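Long-range contacts in thioredoxin-like protein (Klebsiella pneumoniae subsp. pneumoniae MGH 78578, PDB 3TY1), which probably binds carbohydrate and has the supersandwich fold of the aldose 1-epimerase (galactose mutarotase) relatives, though its precise activity is not established: residues Asn111-Arg116 with Ser212-Pro217; Tyr321-Thr326 with Thr379-Glu384. One frame throughout, in Å; residues are numbered along the deposited sequence.

Interaction 1 of 2, residues Asn111-Arg116 with Ser212-Pro217; sequences NEMMVR and SNFGTP
N213 holds two successive carbonyls of the facing segment 111-116, one with its side chain and one with its backbone. Its ND2 reaches the O of E112 over 2.8 Å in a nearly straight bond of 165°, with that oxygen close to the plane of the N213 amide but ND2 tilted well out of the plane of the E112 carbonyl. The backbone N of N213 meets the O of M113, also at 2.8 Å. At the far end of the N213 amide, OD1 pairs with H211, which fixes how the amide is turned, while the O of E112 also receives W83 NE1. The same M113 oxygen lies 3.3 Å from S212 CA in a CA-H...O contact. M113, a selenomethionine, begins by leading away, CG anti to the backbone N (chi1 -179°), but its bends at chi2 and chi3 bring CE back to 3.8 Å from F214 CZ. CG of M114, also selenomethionine, rests 3.5 Å from S212 OG, a hydroxyl hydrogen-bonded with Y349 OH and the backbone O of Y210. M114 and S212 form an antiparallel non-hydrogen-bonded pair of strands 114-119 and 204-214. Against strand 70-76, M113 and M114 both face L71, a classic beta bulge.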
loop_
_atom_site.group_PDB
_atom_site.type_symbol
_atom_site.label_atom_id
_atom_site.label_comp_id
_atom_site.label_asym_id
_atom_site.label_seq_id
_atom_site.Cartn_x
_atom_site.Cartn_y
_atom_site.Cartn_z
ATOM N N ASN A 111 8.366 4.029 15.945
ATOM C CA ASN A 111 9.515 4.669 16.564
ATOM C C ASN A 111 9.226 5.985 17.316
ATOM O O ASN A 111 10.141 6.649 17.786
ATOM C CB ASN A 111 10.581 4.884 15.507
ATOM C CG ASN A 111 10.120 5.813 14.397
ATOM O OD1 ASN A 111 9.135 6.588 14.555
ATOM N ND2 ASN A 111 10.877 5.807 13.298
ATOM N N GLU A 112 7.952 6.283 17.515
ATOM C CA GLU A 112 7.537 7.590 17.973
ATOM C C GLU A 112 7.483 7.730 19.498
ATOM O O GLU A 112 7.333 6.768 20.229
ATOM C CB GLU A 112 6.154 7.909 17.379
ATOM C CG GLU A 112 6.067 7.861 15.871
ATOM C CD GLU A 112 5.530 6.545 15.279
ATOM O OE1 GLU A 112 5.776 5.454 15.838
ATOM O OE2 GLU A 112 4.858 6.611 14.242
HETATM N N MSE A 113 7.600 8.977 19.922
HETATM C CA MSE A 113 7.441 9.410 21.280
HETATM C C MSE A 113 5.951 9.404 21.669
HETATM O O MSE A 113 5.629 9.109 22.819
HETATM C CB MSE A 113 8.060 10.798 21.448
HETATM C CG MSE A 113 7.973 11.361 22.835
HETATM SE SE MSE A 113 6.419 12.523 23.150
HETATM C CE MSE A 113 5.829 11.704 24.643
HETATM N N MSE A 114 5.049 9.753 20.749
HETATM C CA MSE A 114 3.591 9.698 21.060
HETATM C C MSE A 114 2.793 9.264 19.817
HETATM O O MSE A 114 2.802 9.959 18.817
HETATM C CB MSE A 114 3.083 11.047 21.641
HETATM C CG MSE A 114 1.840 10.979 22.551
HETATM SE SE MSE A 114 0.260 10.449 21.574
HETATM C CE MSE A 114 0.070 12.040 20.460
ATOM N N VAL A 115 2.154 8.096 19.900
ATOM C CA VAL A 115 1.282 7.575 18.863
ATOM C C VAL A 115 -0.167 7.571 19.335
ATOM O O VAL A 115 -0.444 7.043 20.399
ATOM C CB VAL A 115 1.599 6.108 18.513
ATOM C CG1 VAL A 115 0.655 5.655 17.358
ATOM C CG2 VAL A 115 3.038 5.957 18.137
ATOM N N ARG A 116 -1.087 8.161 18.564
ATOM C CA ARG A 116 -2.514 8.036 18.886
ATOM C C ARG A 116 -2.924 6.655 18.393
ATOM O O ARG A 116 -2.926 6.414 17.197
ATOM C CB ARG A 116 -3.315 9.140 18.211
ATOM C CG ARG A 116 -3.048 10.516 18.838
ATOM C CD ARG A 116 -3.683 11.681 18.046
ATOM N NE ARG A 116 -3.375 13.001 18.622
ATOM C CZ ARG A 116 -2.270 13.711 18.349
ATOM N NH1 ARG A 116 -1.343 13.218 17.575
ATOM N NH2 ARG A 116 -2.081 14.929 18.887
ATOM N N SER A 212 2.550 7.013 25.008
ATOM C CA SER A 212 3.637 7.988 25.211
ATOM C C SER A 212 4.886 7.270 25.695
ATOM O O SER A 212 4.852 6.591 26.736
ATOM C CB SER A 212 3.148 9.083 26.156
ATOM O OG SER A 212 1.847 9.582 25.751
ATOM N N ASN A 213 6.006 7.448 24.986
ATOM C CA ASN A 213 7.162 6.558 25.092
ATOM C C ASN A 213 8.443 7.279 25.446
ATOM O O ASN A 213 8.816 8.239 24.773
ATOM C CB ASN A 213 7.289 5.797 23.749
ATOM C CG ASN A 213 5.933 5.273 23.269
ATOM O OD1 ASN A 213 5.257 4.596 24.013
ATOM N ND2 ASN A 213 5.528 5.621 22.056
ATOM N N PHE A 214 9.128 6.802 26.488
ATOM C CA PHE A 214 10.284 7.515 27.060
ATOM C C PHE A 214 11.420 6.519 27.228
ATOM O O PHE A 214 11.224 5.451 27.796
ATOM C CB PHE A 214 9.930 8.131 28.436
ATOM C CG PHE A 214 8.705 8.999 28.406
ATOM C CD1 PHE A 214 8.781 10.339 28.044
ATOM C CD2 PHE A 214 7.454 8.455 28.673
ATOM C CE1 PHE A 214 7.623 11.142 27.997
ATOM C CE2 PHE A 214 6.317 9.226 28.600
ATOM C CZ PHE A 214 6.398 10.602 28.279
ATOM N N GLY A 215 12.585 6.855 26.684
ATOM C CA GLY A 215 13.777 6.010 26.813
ATOM C C GLY A 215 14.843 6.824 27.517
ATOM O O GLY A 215 14.529 7.750 28.329
ATOM N N THR A 216 16.100 6.506 27.227
ATOM C CA THR A 216 17.213 7.265 27.801
ATOM C C THR A 216 17.135 8.735 27.323
ATOM O O THR A 216 16.633 8.988 26.236
ATOM C CB THR A 216 18.595 6.651 27.432
ATOM O OG1 THR A 216 18.755 6.667 26.015
ATOM C CG2 THR A 216 18.704 5.221 27.926
ATOM N N PRO A 217 17.644 9.700 28.108
ATOM C CA PRO A 217 18.337 9.630 29.399
ATOM C C PRO A 217 17.456 9.593 30.628
ATOM O O PRO A 217 17.986 9.606 31.741
ATOM C CB PRO A 217 19.129 10.934 29.430
ATOM C CG PRO A 217 18.268 11.900 28.641
ATOM C CD PRO A 217 17.525 11.100 27.624
#

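Interaction 2 of 2, residues Tyr321-Thr326 with Thr379-Glu384; sequences YAYPVT and TPIAKE
Y323 buries the most surface here, and A382 supplies the methyl that covers one face of its ring. The CB of A382 sits 3.8 Å from the Y323 ring centroid and only 8° off the normal, a nearly centred CH-pi contact. The phenol oxygen of Y323 is hydrogen-bonded to the O of F235, whose ring also stacks with that of Y323. E384, the last residue, comes next in buried area. Its side chain runs extended beyond CG and crosses P324 at about a right angle, setting OE1 3.6 Å from P324 CD; the carboxylate plane is turned 65° from the Y323 ring. H124 ND1 hydrogen-bonds this same OE1, giving the acid a polar partner beside the proline. I381 spans two tyrosines: CG1 lies 3.8 Å from Y323 CE2, while CD1 reaches 3.5 Å from Y321 CE2. With CG1 between the backbone N and the carbonyl carbon (chi1 68°) and CD1 extended from it, one branch serves both rings. The C-terminal tail after strand 375-376 thus lies over the turn that enters helix 325-330, where P324 is the N-cap residue; strand 259-265 meets Y321 and I381, and strand 126-128 packs against P324.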
loop_
_atom_site.group_PDB
_atom_site.type_symbol
_atom_site.label_atom_id
_atom_site.label_comp_id
_atom_site.label_asym_id
_atom_site.label_seq_id
_atom_site.Cartn_x
_atom_site.Cartn_y
_atom_site.Cartn_z
ATOM N N TYR A 321 -7.609 -0.392 27.908
ATOM C CA TYR A 321 -6.358 -1.097 28.094
ATOM C C TYR A 321 -6.010 -1.694 26.732
ATOM O O TYR A 321 -6.791 -1.616 25.781
ATOM C CB TYR A 321 -6.458 -2.178 29.190
ATOM C CG TYR A 321 -6.706 -1.597 30.558
ATOM C CD1 TYR A 321 -5.782 -0.716 31.155
ATOM C CD2 TYR A 321 -7.851 -1.915 31.275
ATOM C CE1 TYR A 321 -6.022 -0.196 32.459
ATOM C CE2 TYR A 321 -8.093 -1.388 32.538
ATOM C CZ TYR A 321 -7.183 -0.529 33.130
ATOM O OH TYR A 321 -7.444 -0.005 34.397
ATOM N N ALA A 322 -4.820 -2.282 26.645
ATOM C CA ALA A 322 -4.287 -2.750 25.379
ATOM C C ALA A 322 -4.751 -4.134 24.926
ATOM O O ALA A 322 -4.239 -4.665 23.914
ATOM C CB ALA A 322 -2.719 -2.671 25.417
ATOM N N TYR A 323 -5.691 -4.735 25.655
ATOM C CA TYR A 323 -6.315 -5.973 25.196
ATOM C C TYR A 323 -7.033 -5.729 23.873
ATOM O O TYR A 323 -7.315 -4.594 23.548
ATOM C CB TYR A 323 -7.318 -6.529 26.206
ATOM C CG TYR A 323 -6.726 -6.887 27.541
ATOM C CD1 TYR A 323 -5.897 -7.983 27.676
ATOM C CD2 TYR A 323 -6.994 -6.114 28.681
ATOM C CE1 TYR A 323 -5.348 -8.318 28.913
ATOM C CE2 TYR A 323 -6.450 -6.437 29.921
ATOM C CZ TYR A 323 -5.621 -7.537 30.021
ATOM O OH TYR A 323 -5.058 -7.878 31.218
ATOM N N PRO A 324 -7.304 -6.798 23.088
ATOM C CA PRO A 324 -8.015 -6.637 21.827
ATOM C C PRO A 324 -9.432 -6.106 21.999
ATOM O O PRO A 324 -9.997 -6.179 23.086
ATOM C CB PRO A 324 -8.034 -8.051 21.232
ATOM C CG PRO A 324 -6.969 -8.785 21.914
ATOM C CD PRO A 324 -6.870 -8.190 23.289
ATOM N N VAL A 325 -9.979 -5.575 20.922
ATOM C CA VAL A 325 -11.292 -4.940 20.926
ATOM C C VAL A 325 -12.414 -5.873 21.415
ATOM O O VAL A 325 -13.393 -5.393 22.001
ATOM C CB VAL A 325 -11.605 -4.332 19.537
ATOM C CG1 VAL A 325 -11.780 -5.453 18.481
ATOM C CG2 VAL A 325 -12.815 -3.412 19.614
ATOM N N THR A 326 -12.247 -7.186 21.217
ATOM C CA THR A 326 -13.163 -8.196 21.749
ATOM C C THR A 326 -13.234 -8.149 23.282
ATOM O O THR A 326 -14.305 -8.161 23.845
ATOM C CB THR A 326 -12.762 -9.638 21.282
ATOM O OG1 THR A 326 -11.350 -9.816 21.463
ATOM C CG2 THR A 326 -13.108 -9.849 19.823
ATOM N N THR A 379 -4.254 -10.977 39.948
ATOM C CA THR A 379 -4.969 -11.598 38.843
ATOM C C THR A 379 -5.164 -10.605 37.704
ATOM O O THR A 379 -5.721 -9.532 37.930
ATOM C CB THR A 379 -6.344 -12.107 39.276
ATOM O OG1 THR A 379 -6.169 -12.934 40.417
ATOM C CG2 THR A 379 -7.018 -12.923 38.171
ATOM N N PRO A 380 -4.720 -10.963 36.478
ATOM C CA PRO A 380 -5.017 -10.126 35.309
ATOM C C PRO A 380 -6.521 -9.960 35.137
ATOM O O PRO A 380 -7.265 -10.899 35.427
ATOM C CB PRO A 380 -4.440 -10.938 34.137
ATOM C CG PRO A 380 -3.429 -11.816 34.740
ATOM C CD PRO A 380 -3.935 -12.157 36.101
ATOM N N ILE A 381 -6.961 -8.783 34.693
ATOM C CA ILE A 381 -8.393 -8.506 34.512
ATOM C C ILE A 381 -8.992 -9.195 33.275
ATOM O O ILE A 381 -10.211 -9.321 33.175
ATOM C CB ILE A 381 -8.708 -6.980 34.520
ATOM C CG1 ILE A 381 -8.153 -6.250 33.307
ATOM C CG2 ILE A 381 -8.181 -6.308 35.797
ATOM C CD1 ILE A 381 -8.397 -4.767 33.405
ATOM N N ALA A 382 -8.140 -9.650 32.338
ATOM C CA ALA A 382 -8.604 -10.356 31.149
ATOM C C ALA A 382 -7.525 -11.299 30.647
ATOM O O ALA A 382 -6.400 -11.219 31.102
ATOM C CB ALA A 382 -9.010 -9.374 30.075
ATOM N N LYS A 383 -7.879 -12.207 29.740
ATOM C CA LYS A 383 -6.923 -13.177 29.134
ATOM C C LYS A 383 -7.117 -13.112 27.634
ATOM O O LYS A 383 -8.218 -13.330 27.167
ATOM C CB LYS A 383 -7.178 -14.614 29.634
ATOM N N GLU A 384 -6.067 -12.782 26.878
ATOM C CA GLU A 384 -6.188 -12.691 25.409
ATOM C C GLU A 384 -5.734 -14.000 24.751
ATOM O O GLU A 384 -5.816 -15.075 25.348
ATOM C CB GLU A 384 -5.461 -11.443 24.838
ATOM C CG GLU A 384 -4.026 -11.237 25.292
ATOM C CD GLU A 384 -3.269 -10.198 24.462
ATOM O OE1 GLU A 384 -3.631 -9.009 24.505
ATOM O OE2 GLU A 384 -2.288 -10.570 23.786
ATOM O OXT GLU A 384 -5.281 -14.052 23.609
#

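Overall arrangement
Both segments of interaction 1 precede those of interaction 2 in the sequence, and the centres of the two contacts lie 23 Å apart. Their nearest atoms are about 11 Å from each other, so they do not touch. Interaction 1 is buried near the middle of the chain and joins strands 114-119 and 204-214; interaction 2 lies about 20 Å from the chain centre and is partly buried. Strand 204-214 pairs with strand 311-318, which leads into the 321-326 turn, so one mixed sheet links both regions. Together they illustrate how a supersandwich combines strand pairing in its interior with a C-terminal tail packed against its periphery.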